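Alpha/beta fold hydrolase (Pseudomonas aeruginosa, PDB 6I8W) is a membrane phospholipase A that degrades membrane phospholipids and acts as a bacterial virulence factor. Local coordinates at residues D197-Q202 / D258-V263. Numbering follows the deposited sequence.
Sequences DFVFVQ and DRVLDV. With BOG (octyl beta-D-glucopyranoside), chain D.
F198 leaves the last turn of helix 191-199 with its CG on the side away from the backbone nitrogen (chi1 -167°), which brings the end of its ring close to both R259 and V260. R259 first runs with CG anti to its carbonyl carbon and then bends at chi3, which sets its guanidinium beside the end of the helix. Ring and guanidinium planes stand 76° apart: NH2 approaches the ring edge, 3.8 Å from F198 CD1, so this is no cation-pi stack. Instead F198 CA lies over one guanidinium face. R259 has two deposited conformers, and the contacts of its tip are those of the one described. At CE2 and CD2, away from the NH2 contact, V260 CG2 comes in obliquely, 3.6 Å from F198 CE2, and also meets V199 CG1 at 4.0 Å. A flat aromatic and two compact beta-branched valines suit this buried, apolar half.

The polar half is joined by water, for no direct hydrogen bond links the two segments. Water 1 donates to F198 O (2.7 Å) and accepts from R259 N, while water 2 donates to F200 O and accepts from R259 NH1 (3.0 Å). These bridges serve carbonyls where the chain leaves the helix. A long arginine can follow the ring and still extend its charge to E172, with which NE forms a salt bridge.

Just before R259 in the chain, D258 OD1 accepts from V260 N, making an Asx turn, and from L261 N in a nearly straight bond (2.9 Å, 169°). D258 OD2 bonds to H286 ND1, consistent with the Ser-His-Asp triad of alpha/beta hydrolases, S137 being the likely nucleophile. V260 also touches H286, and V199 shares a backbone hydrogen bond with it. With OD1 held by two N-H groups and OD2 meeting H286, the loop's own backbone probably helps to set the aspartate for the histidine.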
loop_
_atom_site.group_PDB
_atom_site.type_symbol
_atom_site.label_atom_id
_atom_site.label_comp_id
_atom_site.label_asym_id
_atom_site.label_seq_id
_atom_site.Cartn_x
_atom_site.Cartn_y
_atom_site.Cartn_z
ATOM N N ASP A 197 7.321 2.173 -14.430
ATOM C CA ASP A 197 7.398 1.174 -15.517
ATOM C C ASP A 197 7.488 -0.239 -14.953
ATOM O O ASP A 197 7.015 -1.203 -15.558
ATOM C CB ASP A 197 8.609 1.430 -16.430
ATOM C CG ASP A 197 8.506 2.741 -17.195
ATOM O OD1 ASP A 197 7.391 3.297 -17.270
ATOM O OD2 ASP A 197 9.542 3.215 -17.722
ATOM N N PHE A 198 8.078 -0.352 -13.770
ATOM C CA PHE A 198 8.308 -1.647 -13.136
ATOM C C PHE A 198 7.027 -2.264 -12.545
ATOM O O PHE A 198 6.884 -3.492 -12.502
ATOM C CB PHE A 198 9.364 -1.505 -12.042
ATOM C CG PHE A 198 9.905 -2.811 -11.541
ATOM C CD1 PHE A 198 10.584 -3.667 -12.392
ATOM C CD2 PHE A 198 9.781 -3.162 -10.207
ATOM C CE1 PHE A 198 11.099 -4.870 -11.928
ATOM C CE2 PHE A 198 10.297 -4.354 -9.733
ATOM C CZ PHE A 198 10.957 -5.210 -10.594
ATOM N N VAL A 199 6.100 -1.424 -12.087
ATOM C CA VAL A 199 4.920 -1.942 -11.392
ATOM C C VAL A 199 3.629 -1.816 -12.211
ATOM O O VAL A 199 2.628 -2.438 -11.857
ATOM C CB VAL A 199 4.701 -1.245 -10.024
ATOM C CG1 VAL A 199 5.934 -1.404 -9.107
ATOM C CG2 VAL A 199 4.356 0.219 -10.222
ATOM N N PHE A 200 3.651 -1.035 -13.295
ATOM C CA PHE A 200 2.476 -0.887 -14.176
ATOM C C PHE A 200 2.662 -1.512 -15.552
ATOM O O PHE A 200 3.696 -1.322 -16.199
ATOM C CB PHE A 200 2.122 0.589 -14.401
ATOM C CG PHE A 200 1.610 1.302 -13.187
ATOM C CD1 PHE A 200 0.348 1.023 -12.681
ATOM C CD2 PHE A 200 2.382 2.281 -12.570
ATOM C CE1 PHE A 200 -0.131 1.694 -11.566
ATOM C CE2 PHE A 200 1.913 2.959 -11.458
ATOM C CZ PHE A 200 0.660 2.665 -10.946
ATOM N N VAL A 201 1.633 -2.199 -16.042
ATOM C CA VAL A 201 1.606 -2.526 -17.456
ATOM C C VAL A 201 1.100 -1.308 -18.232
ATOM O O VAL A 201 1.771 -0.818 -19.137
ATOM C CB VAL A 201 0.737 -3.766 -17.740
ATOM C CG1 VAL A 201 0.613 -4.000 -19.250
ATOM C CG2 VAL A 201 1.341 -4.981 -17.038
ATOM N N GLN A 202 -0.085 -0.817 -17.880
ATOM C CA GLN A 202 -0.591 0.423 -18.462
ATOM C C GLN A 202 -0.637 1.442 -17.350
ATOM O O GLN A 202 -1.471 1.348 -16.441
ATOM C CB GLN A 202 -1.994 0.248 -19.089
ATOM C CG GLN A 202 -2.022 -0.559 -20.383
ATOM C CD GLN A 202 -3.409 -0.602 -21.028
ATOM O OE1 GLN A 202 -4.364 -1.122 -20.445
ATOM N NE2 GLN A 202 -3.519 -0.056 -22.234
ATOM N N ASP A 258 2.688 -9.171 -13.136
ATOM C CA ASP A 258 3.400 -8.649 -11.964
ATOM C C ASP A 258 4.881 -9.018 -12.071
ATOM O O ASP A 258 5.227 -10.192 -12.117
ATOM C CB ASP A 258 2.784 -9.221 -10.679
ATOM C CG ASP A 258 3.333 -8.580 -9.407
ATOM O OD1 ASP A 258 4.460 -8.033 -9.416
ATOM O OD2 ASP A 258 2.626 -8.642 -8.375
ATOM N N ARG A 259 5.747 -8.010 -12.131
ATOM C CA ARG A 259 7.185 -8.255 -12.254
ATOM C C ARG A 259 7.864 -8.246 -10.888
ATOM O O ARG A 259 9.011 -8.706 -10.742
ATOM C CB ARG A 259 7.827 -7.213 -13.172
ATOM C CG ARG A 259 7.485 -7.393 -14.644
ATOM C CD ARG A 259 7.590 -6.084 -15.419
ATOM N NE ARG A 259 8.941 -5.526 -15.467
ATOM C CZ ARG A 259 9.259 -4.432 -16.152
ATOM N NH1 ARG A 259 8.315 -3.798 -16.836
ATOM N NH2 ARG A 259 10.508 -3.968 -16.160
ATOM N N VAL A 260 7.156 -7.730 -9.887
ATOM C CA VAL A 260 7.709 -7.595 -8.542
ATOM C C VAL A 260 7.588 -8.895 -7.747
ATOM O O VAL A 260 8.541 -9.355 -7.135
ATOM C CB VAL A 260 6.988 -6.460 -7.779
ATOM C CG1 VAL A 260 7.685 -6.175 -6.449
ATOM C CG2 VAL A 260 6.926 -5.212 -8.635
ATOM N N LEU A 261 6.392 -9.472 -7.750
ATOM C CA LEU A 261 6.114 -10.734 -7.067
ATOM C C LEU A 261 5.340 -11.623 -8.035
ATOM O O LEU A 261 4.354 -11.184 -8.640
ATOM C CB LEU A 261 5.315 -10.504 -5.786
ATOM C CG LEU A 261 5.970 -9.589 -4.745
ATOM C CD1 LEU A 261 4.990 -9.332 -3.614
ATOM C CD2 LEU A 261 7.247 -10.202 -4.228
ATOM N N ASP A 262 5.779 -12.863 -8.195
ATOM C CA ASP A 262 5.310 -13.644 -9.328
ATOM C C ASP A 262 3.939 -14.269 -9.111
ATOM O O ASP A 262 3.621 -14.715 -8.006
ATOM C CB ASP A 262 6.314 -14.733 -9.678
ATOM C CG ASP A 262 6.120 -15.232 -11.080
ATOM O OD1 ASP A 262 6.561 -14.516 -12.002
ATOM O OD2 ASP A 262 5.475 -16.292 -11.260
ATOM N N VAL A 263 3.136 -14.301 -10.176
ATOM C CA VAL A 263 1.787 -14.868 -10.116
ATOM C C VAL A 263 1.780 -16.335 -9.672
ATOM O O VAL A 263 0.783 -16.815 -9.139
ATOM C CB VAL A 263 1.053 -14.743 -11.491
ATOM C CG1 VAL A 263 1.715 -15.624 -12.553
ATOM C CG2 VAL A 263 -0.444 -15.048 -11.348
HETATM C C1 BOG D . -4.499 13.106 -12.382
HETATM O O1 BOG D . -3.933 11.981 -11.709
HETATM C C2 BOG D . -4.827 12.661 -13.814
HETATM O O2 BOG D . -3.634 12.746 -14.591
HETATM C C3 BOG D . -5.931 13.465 -14.499
HETATM O O3 BOG D . -6.320 12.874 -15.748
HETATM C C4 BOG D . -7.115 13.522 -13.553
HETATM O O4 BOG D . -8.248 14.150 -14.182
HETATM C C5 BOG D . -6.624 14.301 -12.334
HETATM O O5 BOG D . -5.632 13.544 -11.622
HETATM C C6 BOG D . -7.756 14.724 -11.398
HETATM O O6 BOG D . -7.855 13.854 -10.268
HETATM C "C1'" BOG D . -3.501 12.268 -10.383
HETATM C "C2'" BOG D . -3.257 10.953 -9.656
HETATM C "C3'" BOG D . -2.790 9.903 -10.651
HETATM C "C4'" BOG D . -2.277 8.652 -9.964
HETATM C "C5'" BOG D . -1.084 8.118 -10.745
HETATM C "C6'" BOG D . -0.726 6.706 -10.311
HETATM C "C7'" BOG D . 0.723 6.397 -10.660
HETATM C "C8'" BOG D . 0.976 6.631 -12.130
HETATM O O HOH W 1 4.817 -5.217 -12.279
HETATM O O HOH W 2 5.324 -3.472 -16.506
#